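Local coordinates for hypothetical protein, haloacid dehalogenase-like hydrolase (Bacillus subtilis, PDB 1NRW) that dephosphorylates five- and six-carbon sugar phosphates and nucleoside monophosphates in vitro, and flavin mononucleotide to a lesser extent, using magnesium, at residues N158-Q161 / E162-A166; F49-M52 / S53-P57; F180-E183 / K184-G188; N117-E120 / L121-V124. One frame throughout, in Å; residues are numbered along the deposited sequence.

How the contacts relate
Contact 2 belongs to the domain built on the eight-stranded sheet, close to the phosphate site; contacts 1, 3 and 4 lie around the six-stranded sheet of the cap. Contacts 1, 2 and 4 are partly buried, whereas contact 3 is a helix start at the surface. Chemistry follows place: contact 2 buries a valine under a phenylalanine ring, contact 1 couples a carboxylate-gripped turn to packed aromatics, contact 4 starts a helix with a capping box, and contact 3 relies on backbone bonds and a lysine stem. Contacts 3 and 4 touch, Phe180 CZ packing 3.5 Å from Asp123 OD2; contacts 1 and 2 stay about 12 Å apart at their nearest atoms.

Contact 1 (N158-Q161 / E162-A166); sequences NSFQ and ELFEA
Glu162 turns its CG away from its own carbonyl carbon (chi1 -65°) and then runs out extended (chi2 170°), which carries the carboxylate back along the chain to Asn158 and Ser159. There OE2 takes two backbone N-H groups, both coming from the same face of the carboxylate: Ser159 N at 3.0 Å and Asn158 N, whose modelled distance to OE2 of 2.5 Å is short enough to be read with caution. The Asn158 amide adds a weak bond from ND2 to the same oxygen, while its OD1 turns to Tyr156 OH. In the backbone, Glu162 N returns to Ser159 O at 3.0 Å and Leu163 N to Phe160 O at 2.9 Å. Gln161 O then serves both Phe164 N and Glu165 N, the second donor lying nearly in line with the carbonyl. On another side the two phenylalanines meet: Phe164 CE2 comes to the edge of the Phe160 ring, in its plane, 4.0 Å from CD1. Tyr91 of helix 87-99 packs edge-to-face with both rings, so this loop between strands 154-156 and 172-178 lies against that helix. With the sound Ser159 N bond, a backbone N-H probably stabilises the negative charge of this carboxylate.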
ATOM      1  N   ASN A 158       6.303  -9.317  22.006  1.00 28.01           N
ATOM      2  CA  ASN A 158       7.330  -8.707  22.844  1.00 28.85           C
ATOM      3  C   ASN A 158       8.609  -8.554  22.034  1.00 27.83           C
ATOM      4  O   ASN A 158       9.352  -7.588  22.204  1.00 28.53           O
ATOM      5  CB  ASN A 158       7.599  -9.581  24.075  1.00 31.88           C
ATOM      6  CG  ASN A 158       6.363  -9.782  24.932  1.00 35.45           C
ATOM      7  OD1 ASN A 158       5.811  -8.828  25.480  1.00 38.10           O
ATOM      8  ND2 ASN A 158       5.916 -11.032  25.048  1.00 37.08           N
ATOM      9  N   SER A 159       8.854  -9.515  21.149  1.00 26.98           N
ATOM     10  CA  SER A 159      10.039  -9.508  20.298  1.00 26.24           C
ATOM     11  C   SER A 159       9.755 -10.250  18.997  1.00 24.44           C
ATOM     12  O   SER A 159       8.922 -11.154  18.961  1.00 23.65           O
ATOM     13  CB  SER A 159      11.213 -10.177  21.012  1.00 27.08           C
ATOM     14  OG  SER A 159      12.361 -10.208  20.181  1.00 29.61           O
ATOM     15  N   PHE A 160      10.456  -9.863  17.936  1.00 23.95           N
ATOM     16  CA  PHE A 160      10.292 -10.487  16.623  1.00 23.21           C
ATOM     17  C   PHE A 160      10.590 -11.976  16.747  1.00 24.09           C
ATOM     18  O   PHE A 160      10.149 -12.784  15.933  1.00 22.33           O
ATOM     19  CB  PHE A 160      11.264  -9.858  15.621  1.00 23.97           C
ATOM     20  CG  PHE A 160      12.694 -10.285  15.818  1.00 24.64           C
ATOM     21  CD1 PHE A 160      13.236 -11.319  15.057  1.00 24.21           C
ATOM     22  CD2 PHE A 160      13.489  -9.681  16.787  1.00 25.04           C
ATOM     23  CE1 PHE A 160      14.549 -11.749  15.261  1.00 26.33           C
ATOM     24  CE2 PHE A 160      14.803 -10.101  17.001  1.00 25.16           C
ATOM     25  CZ  PHE A 160      15.335 -11.138  16.237  1.00 26.56           C
ATOM     26  N   GLN A 161      11.355 -12.323  17.777  1.00 25.02           N
ATOM     27  CA  GLN A 161      11.741 -13.705  18.031  1.00 27.77           C
ATOM     28  C   GLN A 161      10.526 -14.627  18.073  1.00 26.18           C
ATOM     29  O   GLN A 161      10.582 -15.765  17.605  1.00 26.74           O
ATOM     30  CB  GLN A 161      12.482 -13.791  19.363  1.00 32.20           C
ATOM     31  CG  GLN A 161      13.460 -14.934  19.460  1.00 39.26           C
ATOM     32  CD  GLN A 161      14.815 -14.571  18.894  1.00 43.33           C
ATOM     33  OE1 GLN A 161      15.487 -13.663  19.392  1.00 46.02           O
ATOM     34  NE2 GLN A 161      15.228 -15.277  17.850  1.00 44.58           N
ATOM     35  N   GLU A 162       9.428 -14.123  18.627  1.00 25.26           N
ATOM     36  CA  GLU A 162       8.197 -14.892  18.754  1.00 24.70           C
ATOM     37  C   GLU A 162       7.624 -15.357  17.426  1.00 23.85           C
ATOM     38  O   GLU A 162       6.823 -16.290  17.386  1.00 24.48           O
ATOM     39  CB  GLU A 162       7.144 -14.061  19.477  1.00 25.45           C
ATOM     40  CG  GLU A 162       7.490 -13.743  20.915  1.00 29.14           C
ATOM     41  CD  GLU A 162       6.551 -12.719  21.510  1.00 30.35           C
ATOM     42  OE1 GLU A 162       5.321 -12.923  21.439  1.00 32.69           O
ATOM     43  OE2 GLU A 162       7.044 -11.710  22.048  1.00 34.03           O
ATOM     44  N   LEU A 163       8.028 -14.713  16.335  1.00 23.00           N
ATOM     45  CA  LEU A 163       7.509 -15.089  15.028  1.00 23.77           C
ATOM     46  C   LEU A 163       8.275 -16.259  14.411  1.00 26.44           C
ATOM     47  O   LEU A 163       7.924 -16.737  13.327  1.00 25.97           O
ATOM     48  CB  LEU A 163       7.554 -13.884  14.086  1.00 23.68           C
ATOM     49  CG  LEU A 163       6.800 -12.638  14.564  1.00 20.38           C
ATOM     50  CD1 LEU A 163       6.921 -11.532  13.515  1.00 22.03           C
ATOM     51  CD2 LEU A 163       5.338 -12.983  14.810  1.00 22.37           C
ATOM     52  N   PHE A 164       9.304 -16.731  15.109  1.00 27.73           N
ATOM     53  CA  PHE A 164      10.119 -17.833  14.606  1.00 31.99           C
ATOM     54  C   PHE A 164      10.232 -19.012  15.569  1.00 36.35           C
ATOM     55  O   PHE A 164      10.475 -20.141  15.146  1.00 36.48           O
ATOM     56  CB  PHE A 164      11.525 -17.327  14.288  1.00 30.03           C
ATOM     57  CG  PHE A 164      11.556 -16.253  13.242  1.00 29.23           C
ATOM     58  CD1 PHE A 164      11.682 -16.577  11.896  1.00 28.23           C
ATOM     59  CD2 PHE A 164      11.437 -14.914  13.602  1.00 27.88           C
ATOM     60  CE1 PHE A 164      11.689 -15.582  10.922  1.00 28.78           C
ATOM     61  CE2 PHE A 164      11.443 -13.912  12.639  1.00 28.00           C
ATOM     62  CZ  PHE A 164      11.569 -14.245  11.295  1.00 28.28           C
ATOM     63  N   GLU A 165      10.058 -18.753  16.860  1.00 41.70           N
ATOM     64  CA  GLU A 165      10.182 -19.808  17.859  1.00 47.67           C
ATOM     65  C   GLU A 165       8.892 -20.588  18.099  1.00 49.74           C
ATOM     66  O   GLU A 165       8.707 -21.169  19.169  1.00 51.56           O
ATOM     67  CB  GLU A 165      10.678 -19.216  19.181  1.00 49.41           C
ATOM     68  CG  GLU A 165       9.726 -18.219  19.814  1.00 53.13           C
ATOM     69  CD  GLU A 165      10.328 -17.533  21.027  1.00 55.18           C
ATOM     70  OE1 GLU A 165       9.598 -16.787  21.715  1.00 56.54           O
ATOM     71  OE2 GLU A 165      11.536 -17.731  21.283  1.00 57.14           O
ATOM     72  N   ALA A 166       8.012 -20.621  17.106  1.00 51.80           N
ATOM     73  CA  ALA A 166       6.747 -21.338  17.240  1.00 53.54           C
ATOM     74  C   ALA A 166       6.518 -22.319  16.094  1.00 54.53           C
ATOM     75  O   ALA A 166       6.864 -22.037  14.950  1.00 54.18           O
ATOM     76  CB  ALA A 166       5.600 -20.342  17.310  1.00 53.45           C
TER

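Contact 2 (F49-M52 / S53-P57); sequences FDVM and SIFEP
Ser53 doubles its hold on Phe49 O: N and OG both donate to that carbonyl, at 3.0 and 2.9 Å, and arrive from opposite faces of its plane. The OG can do this because chi1 of -67° keeps it beside its own backbone N. Next comes Ile54, whose N makes a weak bond to Val51 O and whose CG1 passes 3.7 Å from Asp50 O. Phe55 carries the apolar part of the contact. Its N bonds to Val51 O at 2.9 Å, and its side chain runs alongside that of Val51, pointing the same way, with Val51 CG1 over one ring face in a CH-pi contact 3.8 Å from the centroid. Selenomethionine Met52 adds its CE methyl at 4.1 Å from Phe55 CD2. With an alanine at Phe55, Val51 CG1 and the Met52 methyl would probably lose the ring they rest against, and a gap would open there. Glu56 N then bonds to Met52 O at 2.8 Å. Helix 48-55 is the crossover of the beta-alpha-beta unit between strands 39-43 and 63-66; Val51 and Met52 rest on Val64, Val51 also touches the phosphate-site residue Thr44, and Phe55 packs against Ile60 and Thr62.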
ATOM      1  N   PHE A  49      -6.997  -7.492   4.811  0.50 17.47           N
ATOM      2  CA  PHE A  49      -8.086  -7.229   5.745  0.50 18.98           C
ATOM      3  C   PHE A  49      -8.272  -5.746   6.061  0.50 18.83           C
ATOM      4  O   PHE A  49      -9.354  -5.331   6.468  0.50 18.58           O
ATOM      5  CB  PHE A  49      -7.929  -8.059   7.034  0.50 22.44           C
ATOM      6  CG  PHE A  49      -6.559  -8.002   7.657  0.50 26.37           C
ATOM      7  CD1 PHE A  49      -6.093  -6.838   8.255  0.50 28.70           C
ATOM      8  CD2 PHE A  49      -5.753  -9.136   7.684  0.50 27.37           C
ATOM      9  CE1 PHE A  49      -4.842  -6.806   8.877  0.50 29.85           C
ATOM     10  CE2 PHE A  49      -4.503  -9.117   8.300  0.50 29.60           C
ATOM     11  CZ  PHE A  49      -4.046  -7.949   8.899  0.50 29.56           C
ATOM     12  N   ASP A  50      -7.227  -4.947   5.860  1.00 18.12           N
ATOM     13  CA  ASP A  50      -7.322  -3.501   6.094  1.00 18.23           C
ATOM     14  C   ASP A  50      -8.199  -2.917   4.989  1.00 16.92           C
ATOM     15  O   ASP A  50      -8.990  -2.001   5.218  1.00 16.58           O
ATOM     16  CB  ASP A  50      -5.950  -2.815   6.032  1.00 18.97           C
ATOM     17  CG  ASP A  50      -5.101  -3.080   7.255  1.00 21.43           C
ATOM     18  OD1 ASP A  50      -5.662  -3.131   8.370  1.00 20.91           O
ATOM     19  OD2 ASP A  50      -3.865  -3.212   7.104  1.00 19.19           O
ATOM     20  N   VAL A  51      -8.049  -3.449   3.777  1.00 14.82           N
ATOM     21  CA  VAL A  51      -8.841  -2.972   2.652  1.00 14.99           C
ATOM     22  C   VAL A  51     -10.291  -3.405   2.836  1.00 15.02           C
ATOM     23  O   VAL A  51     -11.209  -2.622   2.613  1.00 15.91           O
ATOM     24  CB  VAL A  51      -8.312  -3.530   1.306  1.00 15.29           C
ATOM     25  CG1 VAL A  51      -9.145  -2.983   0.151  1.00 14.76           C
ATOM     26  CG2 VAL A  51      -6.844  -3.153   1.125  1.00 14.28           C
HETATM   27  N   MSE A  52     -10.489  -4.652   3.254  1.00 15.23           N
HETATM   28  CA  MSE A  52     -11.834  -5.184   3.465  1.00 18.39           C
HETATM   29  C   MSE A  52     -12.603  -4.412   4.533  1.00 18.97           C
HETATM   30  O   MSE A  52     -13.817  -4.240   4.427  1.00 17.58           O
HETATM   31  CB  MSE A  52     -11.756  -6.659   3.856  1.00 22.50           C
HETATM   32  CG  MSE A  52     -11.099  -7.528   2.808  1.00 26.62           C
HETATM   33 SE   MSE A  52     -12.140  -7.585   1.186  1.00 43.19          SE
HETATM   34  CE  MSE A  52     -11.397  -6.083   0.257  1.00 22.48           C
ATOM     35  N   SER A  53     -11.900  -3.949   5.562  1.00 18.70           N
ATOM     36  CA  SER A  53     -12.552  -3.195   6.628  1.00 19.04           C
ATOM     37  C   SER A  53     -13.170  -1.916   6.076  1.00 19.38           C
ATOM     38  O   SER A  53     -14.192  -1.441   6.576  1.00 19.46           O
ATOM     39  CB  SER A  53     -11.554  -2.861   7.737  1.00 20.00           C
ATOM     40  OG  SER A  53     -11.130  -4.043   8.396  1.00 24.36           O
ATOM     41  N   ILE A  54     -12.552  -1.362   5.039  1.00 17.29           N
ATOM     42  CA  ILE A  54     -13.060  -0.142   4.418  1.00 18.30           C
ATOM     43  C   ILE A  54     -14.123  -0.440   3.358  1.00 18.19           C
ATOM     44  O   ILE A  54     -15.140   0.248   3.275  1.00 18.79           O
ATOM     45  CB  ILE A  54     -11.910   0.659   3.754  1.00 18.17           C
ATOM     46  CG1 ILE A  54     -10.903   1.099   4.823  1.00 21.36           C
ATOM     47  CG2 ILE A  54     -12.477   1.865   3.004  1.00 18.19           C
ATOM     48  CD1 ILE A  54      -9.651   1.738   4.266  1.00 23.69           C
ATOM     49  N   PHE A  55     -13.892  -1.479   2.562  1.00 17.50           N
ATOM     50  CA  PHE A  55     -14.805  -1.845   1.482  1.00 17.60           C
ATOM     51  C   PHE A  55     -16.070  -2.595   1.884  1.00 18.76           C
ATOM     52  O   PHE A  55     -17.131  -2.387   1.294  1.00 18.77           O
ATOM     53  CB  PHE A  55     -14.058  -2.673   0.433  1.00 17.31           C
ATOM     54  CG  PHE A  55     -13.095  -1.874  -0.408  1.00 16.82           C
ATOM     55  CD1 PHE A  55     -12.850  -0.527  -0.142  1.00 17.04           C
ATOM     56  CD2 PHE A  55     -12.442  -2.473  -1.481  1.00 18.51           C
ATOM     57  CE1 PHE A  55     -11.968   0.214  -0.934  1.00 19.07           C
ATOM     58  CE2 PHE A  55     -11.560  -1.741  -2.277  1.00 18.35           C
ATOM     59  CZ  PHE A  55     -11.324  -0.397  -2.003  1.00 20.19           C
ATOM     60  N   GLU A  56     -15.953  -3.474   2.870  1.00 21.62           N
ATOM     61  CA  GLU A  56     -17.093  -4.269   3.326  1.00 25.54           C
ATOM     62  C   GLU A  56     -18.359  -3.457   3.614  1.00 24.64           C
ATOM     63  O   GLU A  56     -19.425  -3.753   3.075  1.00 24.92           O
ATOM     64  CB  GLU A  56     -16.706  -5.072   4.569  1.00 30.39           C
ATOM     65  CG  GLU A  56     -16.813  -6.571   4.391  1.00 39.71           C
ATOM     66  CD  GLU A  56     -18.214  -7.006   4.015  1.00 43.92           C
ATOM     67  OE1 GLU A  56     -19.154  -6.725   4.792  1.00 47.61           O
ATOM     68  OE2 GLU A  56     -18.375  -7.629   2.943  1.00 47.55           O
ATOM     69  N   PRO A  57     -18.259  -2.422   4.463  1.00 24.96           N
ATOM     70  CA  PRO A  57     -19.429  -1.597   4.793  1.00 24.32           C
ATOM     71  C   PRO A  57     -20.031  -0.875   3.587  1.00 25.38           C
ATOM     72  O   PRO A  57     -21.206  -0.499   3.598  1.00 24.07           O
ATOM     73  CB  PRO A  57     -18.878  -0.607   5.819  1.00 25.47           C
ATOM     74  CG  PRO A  57     -17.716  -1.341   6.429  1.00 27.48           C
ATOM     75  CD  PRO A  57     -17.081  -1.986   5.231  1.00 25.36           C
TER

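Contact 3 (F180-E183 / K184-G188); sequences FFKE and KLEAG
Lys184 leans back on Phe181, the N-cap residue of helix 182-192, and its side chain can be traced outward from there. CB sits 3.4 Å from Phe181 O. CG comes next, 3.7 Å from Phe181 CB, so the stem of the lysine lies against the root of the phenylalanine and meets its ring only obliquely. The chain then bends twice, at chi2 (-74°) and chi3 (-72°), which turns the rest away from the helix start; NZ ends in a hydrogen bond to Glu100 O. The backbone here is already helical. Phe181 O takes Leu185 N at 3.0 Å, nearly head-on, plus a weak bond from Lys184 N, and Lys182 O and Glu183 O accept from Glu186 N and Ala187 N. Lys182 and Glu186 lie side by side one turn apart, but Lys182 NZ stays 5.5 Å from Glu186 OE2, too far for a salt bridge, though opposite charges this near may still attract weakly. The helix follows strand 172-178 of the cap sheet: Lys184 packs on Ser179 in the linking loop and gives its carbonyl to Tyr102 OH, Ala187 touches Tyr102 just ahead of strand 103-108, and Leu185 meets His206 just before strand 207-212.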
ATOM      1  N   PHE A 180      11.408   8.484  13.409  1.00 18.76           N
ATOM      2  CA  PHE A 180      11.207   9.931  13.366  1.00 20.48           C
ATOM      3  C   PHE A 180      12.472  10.627  12.880  1.00 21.51           C
ATOM      4  O   PHE A 180      12.428  11.776  12.439  1.00 22.47           O
ATOM      5  CB  PHE A 180      10.900  10.479  14.764  1.00 21.46           C
ATOM      6  CG  PHE A 180       9.546  10.119  15.286  1.00 22.46           C
ATOM      7  CD1 PHE A 180       8.400  10.635  14.698  1.00 26.05           C
ATOM      8  CD2 PHE A 180       9.416   9.291  16.396  1.00 24.33           C
ATOM      9  CE1 PHE A 180       7.138  10.335  15.212  1.00 26.50           C
ATOM     10  CE2 PHE A 180       8.161   8.986  16.917  1.00 25.09           C
ATOM     11  CZ  PHE A 180       7.022   9.510  16.323  1.00 25.67           C
ATOM     12  N   PHE A 181      13.595   9.921  12.958  1.00 21.54           N
ATOM     13  CA  PHE A 181      14.893  10.493  12.612  1.00 22.11           C
ATOM     14  C   PHE A 181      15.435  10.274  11.209  1.00 20.99           C
ATOM     15  O   PHE A 181      15.616   9.142  10.760  1.00 19.42           O
ATOM     16  CB  PHE A 181      15.906  10.016  13.647  1.00 24.42           C
ATOM     17  CG  PHE A 181      15.436  10.212  15.056  1.00 27.92           C
ATOM     18  CD1 PHE A 181      15.361  11.491  15.603  1.00 29.71           C
ATOM     19  CD2 PHE A 181      15.003   9.130  15.816  1.00 28.75           C
ATOM     20  CE1 PHE A 181      14.857  11.690  16.886  1.00 32.19           C
ATOM     21  CE2 PHE A 181      14.496   9.318  17.098  1.00 31.88           C
ATOM     22  CZ  PHE A 181      14.422  10.602  17.635  1.00 32.92           C
ATOM     23  N   LYS A 182      15.720  11.384  10.536  1.00 20.02           N
ATOM     24  CA  LYS A 182      16.242  11.350   9.179  1.00 23.15           C
ATOM     25  C   LYS A 182      17.452  10.428   9.058  1.00 22.16           C
ATOM     26  O   LYS A 182      17.562   9.665   8.098  1.00 21.54           O
ATOM     27  CB  LYS A 182      16.623  12.763   8.732  1.00 25.75           C
ATOM     28  CG  LYS A 182      17.074  12.859   7.286  1.00 32.07           C
ATOM     29  CD  LYS A 182      17.496  14.275   6.914  1.00 37.18           C
ATOM     30  CE  LYS A 182      18.758  14.699   7.657  1.00 40.89           C
ATOM     31  NZ  LYS A 182      19.202  16.070   7.275  1.00 44.58           N
ATOM     32  N   GLU A 183      18.355  10.496  10.032  1.00 22.71           N
ATOM     33  CA  GLU A 183      19.564   9.673  10.014  1.00 24.25           C
ATOM     34  C   GLU A 183      19.254   8.180  10.003  1.00 23.14           C
ATOM     35  O   GLU A 183      19.921   7.405   9.312  1.00 22.78           O
ATOM     36  CB  GLU A 183      20.445   9.988  11.228  1.00 27.51           C
ATOM     37  CG  GLU A 183      20.871  11.448  11.351  1.00 32.65           C
ATOM     38  CD  GLU A 183      19.695  12.392  11.526  1.00 35.32           C
ATOM     39  OE1 GLU A 183      18.830  12.121  12.386  1.00 33.92           O
ATOM     40  OE2 GLU A 183      19.641  13.412  10.804  1.00 39.37           O
ATOM     41  N   LYS A 184      18.254   7.780  10.782  1.00 21.76           N
ATOM     42  CA  LYS A 184      17.855   6.380  10.867  1.00 21.09           C
ATOM     43  C   LYS A 184      17.207   5.938   9.561  1.00 19.93           C
ATOM     44  O   LYS A 184      17.415   4.815   9.101  1.00 19.56           O
ATOM     45  CB  LYS A 184      16.870   6.186  12.020  1.00 22.79           C
ATOM     46  CG  LYS A 184      17.403   6.633  13.370  1.00 27.84           C
ATOM     47  CD  LYS A 184      18.430   5.664  13.908  1.00 29.26           C
ATOM     48  CE  LYS A 184      17.783   4.363  14.364  1.00 29.51           C
ATOM     49  NZ  LYS A 184      18.810   3.422  14.886  1.00 29.41           N
ATOM     50  N   LEU A 185      16.417   6.826   8.969  1.00 18.86           N
ATOM     51  CA  LEU A 185      15.750   6.521   7.713  1.00 19.33           C
ATOM     52  C   LEU A 185      16.776   6.326   6.600  1.00 19.43           C
ATOM     53  O   LEU A 185      16.663   5.399   5.792  1.00 19.00           O
ATOM     54  CB  LEU A 185      14.769   7.645   7.355  1.00 19.48           C
ATOM     55  CG  LEU A 185      13.572   7.784   8.306  1.00 20.47           C
ATOM     56  CD1 LEU A 185      12.797   9.058   8.002  1.00 20.88           C
ATOM     57  CD2 LEU A 185      12.670   6.561   8.171  1.00 20.20           C
ATOM     58  N   GLU A 186      17.787   7.189   6.557  1.00 20.66           N
ATOM     59  CA  GLU A 186      18.813   7.067   5.529  1.00 22.57           C
ATOM     60  C   GLU A 186      19.603   5.774   5.720  1.00 22.51           C
ATOM     61  O   GLU A 186      19.937   5.093   4.749  1.00 22.63           O
ATOM     62  CB  GLU A 186      19.752   8.281   5.558  1.00 24.78           C
ATOM     63  CG  GLU A 186      19.018   9.620   5.499  1.00 30.84           C
ATOM     64  CD  GLU A 186      19.895  10.772   5.032  1.00 33.24           C
ATOM     65  OE1 GLU A 186      21.031  10.911   5.529  1.00 35.17           O
ATOM     66  OE2 GLU A 186      19.437  11.549   4.169  1.00 36.13           O
ATOM     67  N   ALA A 187      19.884   5.427   6.973  1.00 21.60           N
ATOM     68  CA  ALA A 187      20.630   4.211   7.286  1.00 21.94           C
ATOM     69  C   ALA A 187      19.874   2.965   6.827  1.00 22.13           C
ATOM     70  O   ALA A 187      20.470   2.019   6.308  1.00 21.67           O
ATOM     71  CB  ALA A 187      20.903   4.132   8.786  1.00 20.77           C
ATOM     72  N   GLY A 188      18.559   2.965   7.031  1.00 21.19           N
ATOM     73  CA  GLY A 188      17.758   1.830   6.616  1.00 20.65           C
ATOM     74  C   GLY A 188      17.764   1.698   5.106  1.00 21.19           C
ATOM     75  O   GLY A 188      17.891   0.597   4.568  1.00 20.09           O
TER

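Contact 4 (N117-E120 / L121-V124); sequences NGRE and LLDV
A capping box opens helix 118-132, and Asn117, its N-cap residue, also supplies the carbonyl that takes Leu121 N at 2.9 Å in the first full turn. The box is reciprocal. Glu120 N donates to Asn117 OD1 at 2.9 Å, almost straight on to the amide oxygen, and Asn117 N donates to Glu120 OE1 at 2.9 Å from above the carboxylate plane. Asn117 chi1 of 61° folds the side chain back over the helix start, where OD1 can meet that N-H. The box thus provides acceptors for amides at a helix end whose dipole would probably also welcome the negative charge of Glu120. Beyond it the turns are regular: Leu122 N binds Gly118 O, Asp123 N binds Arg119 O, and Val124 N binds Glu120 O. This helix belongs to the alpha/beta cap domain of the Cof-type HAD phosphatases. Leu121 and Val124 face strand 103-108 of the cap sheet, while Leu122 packs on Ala145 and Glu146 of helix 138-150. Exposed Arg119 bends at chi2 and chi3, bringing NH1 obliquely to within 3.5 Å of Leu122 CD2. A water that accepts from Arg119 NH1 at 2.9 Å donates to Asp123 OD1 at 2.6 Å, bridging charges whose nearest atoms are not in contact. Replacing Asp123 with a leucine would probably strand this water without its acceptor and leave the Arg119 guanidinium freer to turn.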
ATOM      1  N   ASN A 117       3.313   0.220  20.863  1.00 15.83           N
ATOM      2  CA  ASN A 117       2.072   0.462  21.590  1.00 15.60           C
ATOM      3  C   ASN A 117       1.145   1.344  20.746  1.00 15.59           C
ATOM      4  O   ASN A 117       1.494   1.738  19.629  1.00 15.73           O
ATOM      5  CB  ASN A 117       2.332   1.103  22.974  1.00 15.89           C
ATOM      6  CG  ASN A 117       3.034   2.452  22.896  1.00 17.05           C
ATOM      7  OD1 ASN A 117       2.797   3.247  21.988  1.00 16.78           O
ATOM      8  ND2 ASN A 117       3.887   2.729  23.885  1.00 17.07           N
ATOM      9  N   GLY A 118      -0.037   1.639  21.278  1.00 15.61           N
ATOM     10  CA  GLY A 118      -1.005   2.440  20.549  1.00 14.85           C
ATOM     11  C   GLY A 118      -0.524   3.796  20.067  1.00 14.57           C
ATOM     12  O   GLY A 118      -0.753   4.168  18.912  1.00 13.05           O
ATOM     13  N   ARG A 119       0.134   4.547  20.946  1.00 13.12           N
ATOM     14  CA  ARG A 119       0.636   5.871  20.582  1.00 13.74           C
ATOM     15  C   ARG A 119       1.626   5.789  19.428  1.00 13.36           C
ATOM     16  O   ARG A 119       1.570   6.576  18.480  1.00 13.00           O
ATOM     17  CB  ARG A 119       1.322   6.530  21.791  1.00 13.77           C
ATOM     18  CG  ARG A 119       2.029   7.850  21.466  1.00 15.11           C
ATOM     19  CD  ARG A 119       1.050   8.887  20.948  1.00 14.75           C
ATOM     20  NE  ARG A 119       0.013   9.173  21.934  1.00 15.63           N
ATOM     21  CZ  ARG A 119      -1.197   9.629  21.632  1.00 16.10           C
ATOM     22  NH1 ARG A 119      -1.523   9.855  20.366  1.00 17.50           N
ATOM     23  NH2 ARG A 119      -2.090   9.840  22.593  1.00 16.83           N
ATOM     24  N   GLU A 120       2.536   4.825  19.517  1.00 14.16           N
ATOM     25  CA  GLU A 120       3.555   4.637  18.497  1.00 12.96           C
ATOM     26  C   GLU A 120       2.943   4.225  17.162  1.00 12.00           C
ATOM     27  O   GLU A 120       3.347   4.726  16.116  1.00 12.16           O
ATOM     28  CB  GLU A 120       4.566   3.595  18.987  1.00 14.93           C
ATOM     29  CG  GLU A 120       5.285   4.079  20.244  1.00 14.98           C
ATOM     30  CD  GLU A 120       5.983   2.983  21.020  1.00 18.57           C
ATOM     31  OE1 GLU A 120       5.732   1.788  20.752  1.00 16.43           O
ATOM     32  OE2 GLU A 120       6.776   3.334  21.917  1.00 18.78           O
ATOM     33  N   LEU A 121       1.970   3.321  17.206  1.00 12.97           N
ATOM     34  CA  LEU A 121       1.308   2.864  15.984  1.00 13.38           C
ATOM     35  C   LEU A 121       0.507   4.006  15.360  1.00 13.90           C
ATOM     36  O   LEU A 121       0.419   4.112  14.134  1.00 14.54           O
ATOM     37  CB  LEU A 121       0.403   1.665  16.282  1.00 15.34           C
ATOM     38  CG  LEU A 121       1.148   0.369  16.627  1.00 14.55           C
ATOM     39  CD1 LEU A 121       0.178  -0.676  17.158  1.00 15.17           C
ATOM     40  CD2 LEU A 121       1.873  -0.145  15.385  1.00 15.40           C
ATOM     41  N   LEU A 122      -0.069   4.865  16.196  1.00 13.32           N
ATOM     42  CA  LEU A 122      -0.830   5.998  15.679  1.00 15.41           C
ATOM     43  C   LEU A 122       0.127   6.978  15.010  1.00 14.45           C
ATOM     44  O   LEU A 122      -0.221   7.611  14.014  1.00 15.34           O
ATOM     45  CB  LEU A 122      -1.595   6.709  16.804  1.00 16.03           C
ATOM     46  CG  LEU A 122      -2.529   7.843  16.363  1.00 20.09           C
ATOM     47  CD1 LEU A 122      -3.590   7.289  15.423  1.00 21.35           C
ATOM     48  CD2 LEU A 122      -3.188   8.476  17.576  1.00 21.07           C
ATOM     49  N   ASP A 123       1.335   7.113  15.554  1.00 13.40           N
ATOM     50  CA  ASP A 123       2.298   8.020  14.949  1.00 14.29           C
ATOM     51  C   ASP A 123       2.673   7.536  13.553  1.00 14.12           C
ATOM     52  O   ASP A 123       2.870   8.342  12.639  1.00 14.08           O
ATOM     53  CB  ASP A 123       3.558   8.158  15.817  1.00 16.61           C
ATOM     54  CG  ASP A 123       3.336   9.063  17.026  1.00 20.13           C
ATOM     55  OD1 ASP A 123       2.444   9.934  16.968  1.00 21.13           O
ATOM     56  OD2 ASP A 123       4.061   8.909  18.028  1.00 22.36           O
ATOM     57  N   VAL A 124       2.781   6.221  13.389  1.00 13.25           N
ATOM     58  CA  VAL A 124       3.113   5.667  12.080  1.00 13.81           C
ATOM     59  C   VAL A 124       1.977   6.012  11.116  1.00 13.72           C
ATOM     60  O   VAL A 124       2.209   6.457   9.989  1.00 13.27           O
ATOM     61  CB  VAL A 124       3.287   4.126  12.145  1.00 14.05           C
ATOM     62  CG1 VAL A 124       3.482   3.562  10.731  1.00 14.46           C
ATOM     63  CG2 VAL A 124       4.498   3.771  13.022  1.00 12.86           C
TER
HETATM   64  O   HOH W   1       0.207  10.599  18.140  1.00 29.16           O